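Endo-1,3-beta-glucanase, family GH16 (PDB 5FUI) is a laminarinase whose C-terminal family 6 carbohydrate-binding module, the fragment crystallised here, binds laminarin, a marine storage beta-1,3-glucan. Local coordinates at residues E34-I39 and W123-W127; V64-D69 and V89-W95. One frame throughout, in Å; residues are numbered along the deposited sequence.

Contact 1: residues E34-I39 and W123-W127; sequences ENVGYI and WNINW. With MG (magnesium ion), chain E; APY (2-aminomethyl-pyridine), chain D; GOL (glycerol), chain B.
Ile-39 reaches across to Trp-123 along its whole length. Its CB and CG1 lie against the Trp-123 carbonyl oxygen, with CG1 3.3 Å from O. CG1 is anti to the carbonyl carbon (chi1 -54°) and CG2 anti to the backbone N, and this divides the branches over the indole: CG2 meets CE2 of Trp-123 at 3.7 Å, near the junction of the two rings, while CD1 stands above the six-membered ring. CD1 is 7° off that ring's normal, a CH-pi contact over the face, and it also touches CG2 of Ile-125, more loosely.

Val-36 and Ile-125 form a single antiparallel hydrogen-bonded pair: Val-36 N donates to Ile-125 O at 2.9 Å and Ile-125 N to Val-36 O at 3.0 Å. Each end of the pair holds a bound group. At one, the magnesium ion binds Glu-34 O at 2.3 Å; Asn-126 chelates it through O and OD1, and a water, Glu-14 and Glu-16 complete the coordination; Glu-31 takes the Asn-126 ND2. At the other, glycerol, probably from the crystallisation liquor, accepts through O3 from Asn-124 ND2 at 2.6 Å and from Tyr-38 N at 2.9 Å, while its C2 lies over one face of the Tyr-38 ring. The bound 2-aminomethyl-pyridine lies obliquely beside that ring, C3 to Tyr-38 CD1 3.6 Å. A water ties Ile-39 N to Trp-123 O.

A polyol held by a backbone N-H, an asparagine amide and an aromatic face is consistent with the loop-built sugar site of family 6 modules, beta-sandwiches that commonly carry a structural metal ion.

Contact 2: residues V64-D69 and V89-W95; sequences VASAVD and VPNTGGW
Ala-67 sets its CB over one face of the Trp-95 indole, 3.6 Å from the centroid of the five-membered ring and 22° off its normal, a CH-pi contact. The nearest ring atom is CE2 of Trp-95, 3.4 Å from that CB. Val-68 CG2 approaches CH2 of Trp-95 more loosely, and obliquely. Were Trp-95 an alanine, the Ala-67 methyl would probably lose its aromatic cover and a gap would be likely to open beside Val-68.

Ser-66 O meets the turn of the opposing loop, where Thr-92 N gives it a weak, bent bond of 2.9 Å; Thr-92 OG1 is bonded to Asn-97 O. Asn-91 ND2 donates to Asp-69 OD1 at 3.1 Å. The oxygen lies in the plane of the Asn-91 amide, yet the donor arrives 62° out of the carboxylate plane. With CG anti to the backbone N (chi1 -175°), the Asn-91 amide lies along the 66-69 backbone, and a water links its ND2 to Ala-67 O.

Two turns position these groups. Asn-91 OD1 accepts from Gly-93 N at 2.8 Å, an Asx turn, and Ser-66 OG accepts from Val-68 N at 3.0 Å, an ST turn, while also bonding Gly-122 O. Inward, Val-64 CG2 packs on Val-89 CG1 at 3.8 Å.

The chemistry thus grades from apolar valines inside to an amide-carboxylate bond and water outside. Ala-67 covers one face of the indole and glycerol C3 lies over the other, consistent with an aromatic platform in a sugar site.

Overall arrangement
Contact 1 is the buried one, its centre about 9 Å from that of the chain; contact 2, its centre about 15 Å from that of the chain, is partly exposed. Both draw on the same antiparallel sheet, in which strands 124-131 and 56-66 are neighbours, and they touch: Asn-124 N lies 2.8 Å from Ala-65 O, a probable hydrogen bond, and Trp-123 CB packs on Val-89 CG2. Along the chain, contact 2 is nested inside the loop closed by contact 1. A paired strand and a magnesium ion mark the first, whereas Asx and ST turns and waters mark the second. Tyr-38 of contact 1 and Trp-95 of contact 2 lie on opposite sides of one glycerol.

Contact 1: residues E34-I39 and W123-W127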
loop_
_atom_site.group_PDB
_atom_site.type_symbol
_atom_site.label_atom_id
_atom_site.label_comp_id
_atom_site.label_asym_id
_atom_site.label_seq_id
_atom_site.Cartn_x
_atom_site.Cartn_y
_atom_site.Cartn_z
ATOM N N GLU A 34 6.544 9.899 7.835
ATOM C CA GLU A 34 6.213 10.399 6.487
ATOM C C GLU A 34 5.049 9.580 5.951
ATOM O O GLU A 34 4.798 8.434 6.397
ATOM C CB GLU A 34 7.457 10.397 5.472
ATOM C CG GLU A 34 8.515 11.381 5.876
ATOM C CD GLU A 34 9.767 11.112 5.027
ATOM O OE1 GLU A 34 10.388 10.015 5.185
ATOM O OE2 GLU A 34 10.068 11.950 4.174
ATOM N N ASN A 35 4.399 10.133 4.951
ATOM C CA ASN A 35 3.523 9.368 4.075
ATOM C C ASN A 35 3.889 9.637 2.670
ATOM O O ASN A 35 4.588 10.562 2.359
ATOM C CB ASN A 35 2.020 9.694 4.335
ATOM C CG ASN A 35 1.620 11.114 4.021
ATOM O OD1 ASN A 35 1.625 11.973 4.886
ATOM N ND2 ASN A 35 1.235 11.378 2.801
ATOM N N VAL A 36 3.459 8.743 1.803
ATOM C CA VAL A 36 3.549 8.952 0.307
ATOM C C VAL A 36 2.339 9.773 -0.087
ATOM O O VAL A 36 1.149 9.422 0.251
ATOM C CB VAL A 36 3.603 7.590 -0.425
ATOM C CG1 VAL A 36 3.879 7.813 -1.882
ATOM C CG2 VAL A 36 4.765 6.819 0.156
ATOM N N GLY A 37 2.606 10.863 -0.841
ATOM C CA GLY A 37 1.562 11.688 -1.409
ATOM C C GLY A 37 1.853 12.020 -2.884
ATOM O O GLY A 37 2.810 11.488 -3.460
ATOM N N TYR A 38 1.006 12.906 -3.417
ATOM C CA TYR A 38 1.120 13.353 -4.810
ATOM C C TYR A 38 1.178 12.110 -5.738
ATOM O O TYR A 38 1.961 11.996 -6.695
ATOM C CB TYR A 38 2.362 14.254 -5.025
ATOM C CG TYR A 38 2.287 15.466 -4.124
ATOM C CD1 TYR A 38 1.413 16.529 -4.457
ATOM C CD2 TYR A 38 2.880 15.449 -2.861
ATOM C CE1 TYR A 38 1.229 17.623 -3.580
ATOM C CE2 TYR A 38 2.788 16.553 -1.991
ATOM C CZ TYR A 38 1.900 17.604 -2.330
ATOM O OH TYR A 38 1.788 18.673 -1.413
ATOM N N ILE A 39 0.221 11.209 -5.496
ATOM C CA ILE A 39 0.100 9.965 -6.220
ATOM C C ILE A 39 -0.902 10.187 -7.361
ATOM O O ILE A 39 -1.987 10.711 -7.172
ATOM C CB ILE A 39 -0.393 8.839 -5.262
ATOM C CG1 ILE A 39 0.525 8.745 -4.020
ATOM C CG2 ILE A 39 -0.486 7.488 -6.065
ATOM C CD1 ILE A 39 0.210 7.480 -3.175
ATOM N N TRP A 123 -4.773 9.810 -3.756
ATOM C CA TRP A 123 -4.791 9.152 -2.449
ATOM C C TRP A 123 -3.404 9.177 -1.865
ATOM O O TRP A 123 -2.384 9.367 -2.596
ATOM C CB TRP A 123 -5.343 7.692 -2.539
ATOM C CG TRP A 123 -4.561 6.836 -3.541
ATOM C CD1 TRP A 123 -4.707 6.861 -4.914
ATOM C CD2 TRP A 123 -3.485 5.881 -3.250
ATOM N NE1 TRP A 123 -3.849 5.936 -5.515
ATOM C CE2 TRP A 123 -3.059 5.355 -4.516
ATOM C CE3 TRP A 123 -2.843 5.425 -2.075
ATOM C CZ2 TRP A 123 -2.038 4.420 -4.615
ATOM C CZ3 TRP A 123 -1.847 4.422 -2.206
ATOM C CH2 TRP A 123 -1.463 3.960 -3.460
ATOM N N ASN A 124 -3.381 9.106 -0.506
ATOM C CA ASN A 124 -2.087 9.089 0.254
ATOM C C ASN A 124 -1.962 7.768 0.982
ATOM O O ASN A 124 -3.038 7.138 1.313
ATOM C CB ASN A 124 -2.044 10.185 1.292
ATOM C CG ASN A 124 -1.975 11.608 0.711
ATOM O OD1 ASN A 124 -2.343 12.576 1.443
ATOM N ND2 ASN A 124 -1.593 11.761 -0.515
ATOM N N ILE A 125 -0.749 7.321 1.314
ATOM C CA ILE A 125 -0.613 6.136 2.151
ATOM C C ILE A 125 0.543 6.295 3.151
ATOM O O ILE A 125 1.621 6.765 2.792
ATOM C CB ILE A 125 -0.449 4.871 1.249
ATOM C CG1 ILE A 125 -0.258 3.660 2.150
ATOM C CG2 ILE A 125 0.769 5.054 0.243
ATOM C CD1 ILE A 125 -0.475 2.337 1.401
ATOM N N ASN A 126 0.272 5.875 4.379
ATOM C CA ASN A 126 1.185 6.022 5.498
ATOM C C ASN A 126 2.011 4.708 5.707
ATOM O O ASN A 126 3.270 4.743 5.788
ATOM C CB ASN A 126 0.404 6.397 6.791
ATOM C CG ASN A 126 1.277 6.574 8.018
ATOM O OD1 ASN A 126 2.483 6.626 7.945
ATOM N ND2 ASN A 126 0.624 6.693 9.192
ATOM N N TRP A 127 1.307 3.567 5.721
ATOM C CA TRP A 127 1.973 2.290 5.950
ATOM C C TRP A 127 1.050 1.178 5.464
ATOM O O TRP A 127 -0.107 1.374 5.138
ATOM C CB TRP A 127 2.359 2.064 7.470
ATOM C CG TRP A 127 1.329 2.365 8.493
ATOM C CD1 TRP A 127 1.332 3.441 9.394
ATOM C CD2 TRP A 127 0.129 1.582 8.787
ATOM N NE1 TRP A 127 0.191 3.369 10.220
ATOM C CE2 TRP A 127 -0.548 2.266 9.912
ATOM C CE3 TRP A 127 -0.450 0.379 8.268
ATOM C CZ2 TRP A 127 -1.693 1.763 10.505
ATOM C CZ3 TRP A 127 -1.659 -0.060 8.860
ATOM C CH2 TRP A 127 -2.264 0.620 9.917
HETATM MG MG MG E . 4.625 6.267 7.018
HETATM N N APY D . -4.000 17.823 -5.582
HETATM C CM APY D . -2.787 17.191 -4.974
HETATM C C2 APY D . -2.418 15.869 -5.648
HETATM C C3 APY D . -1.401 15.866 -6.676
HETATM C C4 APY D . -1.031 14.645 -7.300
HETATM C C5 APY D . -1.797 13.511 -6.826
HETATM C C6 APY D . -2.791 13.523 -5.871
HETATM N N1 APY D . -3.097 14.699 -5.261
HETATM C C1 GOL B . -1.436 17.219 -0.122
HETATM O O1 GOL B . -0.424 17.570 0.927
HETATM C C2 GOL B . -0.961 15.831 -0.542
HETATM O O2 GOL B . -1.159 15.043 0.639
HETATM C C3 GOL B . -1.706 15.277 -1.737
HETATM O O3 GOL B . -1.268 13.912 -2.024
HETATM O O HOH W 1 5.873 6.789 8.926
HETATM O O HOH W 2 -2.130 11.886 -3.786
#

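Contact 2: residues V64-D69 and V89-W95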
loop_
_atom_site.group_PDB
_atom_site.type_symbol
_atom_site.label_atom_id
_atom_site.label_comp_id
_atom_site.label_asym_id
_atom_site.label_seq_id
_atom_site.Cartn_x
_atom_site.Cartn_y
_atom_site.Cartn_z
ATOM N N VAL A 64 -4.507 4.795 4.806
ATOM C CA VAL A 64 -4.705 5.662 3.591
ATOM C C VAL A 64 -5.534 6.913 3.907
ATOM O O VAL A 64 -6.271 6.938 4.895
ATOM C CB VAL A 64 -5.377 4.880 2.421
ATOM C CG1 VAL A 64 -4.394 3.781 1.935
ATOM C CG2 VAL A 64 -6.730 4.281 2.807
ATOM N N ALA A 65 -5.441 7.936 3.050
ATOM C CA ALA A 65 -6.288 9.113 3.157
ATOM C C ALA A 65 -6.600 9.633 1.788
ATOM O O ALA A 65 -5.786 9.450 0.831
ATOM C CB ALA A 65 -5.473 10.195 3.892
ATOM N N SER A 66 -7.728 10.406 1.688
ATOM C CA SER A 66 -7.968 11.090 0.407
ATOM C C SER A 66 -8.998 12.166 0.675
ATOM O O SER A 66 -9.972 11.946 1.409
ATOM C CB SER A 66 -8.518 10.157 -0.681
ATOM O OG SER A 66 -8.718 10.943 -1.859
ATOM N N ALA A 67 -8.768 13.326 0.036
ATOM C CA ALA A 67 -9.815 14.364 0.031
ATOM C C ALA A 67 -10.806 14.242 -1.126
ATOM O O ALA A 67 -11.745 15.121 -1.216
ATOM C CB ALA A 67 -9.183 15.749 0.074
ATOM N N VAL A 68 -10.661 13.207 -1.983
ATOM C CA VAL A 68 -11.449 13.102 -3.185
ATOM C C VAL A 68 -12.009 11.680 -3.267
ATOM O O VAL A 68 -11.714 10.810 -2.452
ATOM C CB VAL A 68 -10.678 13.511 -4.467
ATOM C CG1 VAL A 68 -10.258 14.974 -4.338
ATOM C CG2 VAL A 68 -9.527 12.548 -4.742
ATOM N N ASP A 69 -12.834 11.455 -4.288
ATOM C CA ASP A 69 -13.361 10.123 -4.570
ATOM C C ASP A 69 -12.489 9.413 -5.599
ATOM O O ASP A 69 -11.886 10.051 -6.509
ATOM C CB ASP A 69 -14.766 10.253 -5.171
ATOM C CG ASP A 69 -15.726 10.947 -4.245
ATOM O OD1 ASP A 69 -15.702 10.685 -3.041
ATOM O OD2 ASP A 69 -16.551 11.730 -4.747
ATOM N N VAL A 89 -9.753 3.645 -2.082
ATOM C CA VAL A 89 -9.434 4.520 -0.946
ATOM C C VAL A 89 -10.707 5.382 -0.731
ATOM O O VAL A 89 -11.148 6.130 -1.621
ATOM C CB VAL A 89 -8.231 5.461 -1.280
ATOM C CG1 VAL A 89 -8.001 6.388 -0.114
ATOM C CG2 VAL A 89 -6.969 4.607 -1.546
ATOM N N PRO A 90 -11.305 5.320 0.503
ATOM C CA PRO A 90 -12.443 6.162 0.800
ATOM C C PRO A 90 -12.086 7.622 0.689
ATOM O O PRO A 90 -10.944 8.018 0.924
ATOM C CB PRO A 90 -12.789 5.809 2.283
ATOM C CG PRO A 90 -12.254 4.351 2.370
ATOM C CD PRO A 90 -10.959 4.400 1.617
ATOM N N ASN A 91 -13.100 8.420 0.396
ATOM C CA ASN A 91 -12.961 9.886 0.561
ATOM C C ASN A 91 -13.090 10.209 2.064
ATOM O O ASN A 91 -14.194 10.165 2.678
ATOM C CB ASN A 91 -14.008 10.614 -0.232
ATOM C CG ASN A 91 -13.805 12.111 -0.166
ATOM O OD1 ASN A 91 -13.183 12.641 0.739
ATOM N ND2 ASN A 91 -14.369 12.835 -1.205
ATOM N N THR A 92 -11.958 10.320 2.729
ATOM C CA THR A 92 -11.928 10.547 4.176
ATOM C C THR A 92 -12.031 12.037 4.482
ATOM O O THR A 92 -12.031 12.414 5.659
ATOM C CB THR A 92 -10.586 10.047 4.770
ATOM O OG1 THR A 92 -9.516 10.810 4.161
ATOM C CG2 THR A 92 -10.378 8.519 4.470
ATOM N N GLY A 93 -12.209 12.837 3.376
ATOM C CA GLY A 93 -12.426 14.304 3.536
ATOM C C GLY A 93 -11.205 15.116 3.875
ATOM O O GLY A 93 -11.363 16.296 4.227
ATOM N N GLY A 94 -9.997 14.583 3.793
ATOM C CA GLY A 94 -8.837 15.444 4.027
ATOM C C GLY A 94 -7.612 14.618 3.707
ATOM O O GLY A 94 -7.632 13.348 3.765
ATOM N N TRP A 95 -6.540 15.320 3.342
ATOM C CA TRP A 95 -5.278 14.683 2.944
ATOM C C TRP A 95 -4.546 14.000 4.095
ATOM O O TRP A 95 -3.660 13.161 3.894
ATOM C CB TRP A 95 -4.408 15.703 2.223
ATOM C CG TRP A 95 -5.068 16.158 0.943
ATOM C CD1 TRP A 95 -5.551 17.407 0.634
ATOM C CD2 TRP A 95 -5.356 15.299 -0.200
ATOM N NE1 TRP A 95 -6.134 17.384 -0.636
ATOM C CE2 TRP A 95 -6.045 16.121 -1.182
ATOM C CE3 TRP A 95 -5.086 13.946 -0.518
ATOM C CZ2 TRP A 95 -6.414 15.621 -2.433
ATOM C CZ3 TRP A 95 -5.502 13.440 -1.735
ATOM C CH2 TRP A 95 -6.137 14.278 -2.694
HETATM O O HOH W 3 -14.220 15.841 -2.115
HETATM O O HOH W 4 -10.068 8.348 -3.016
#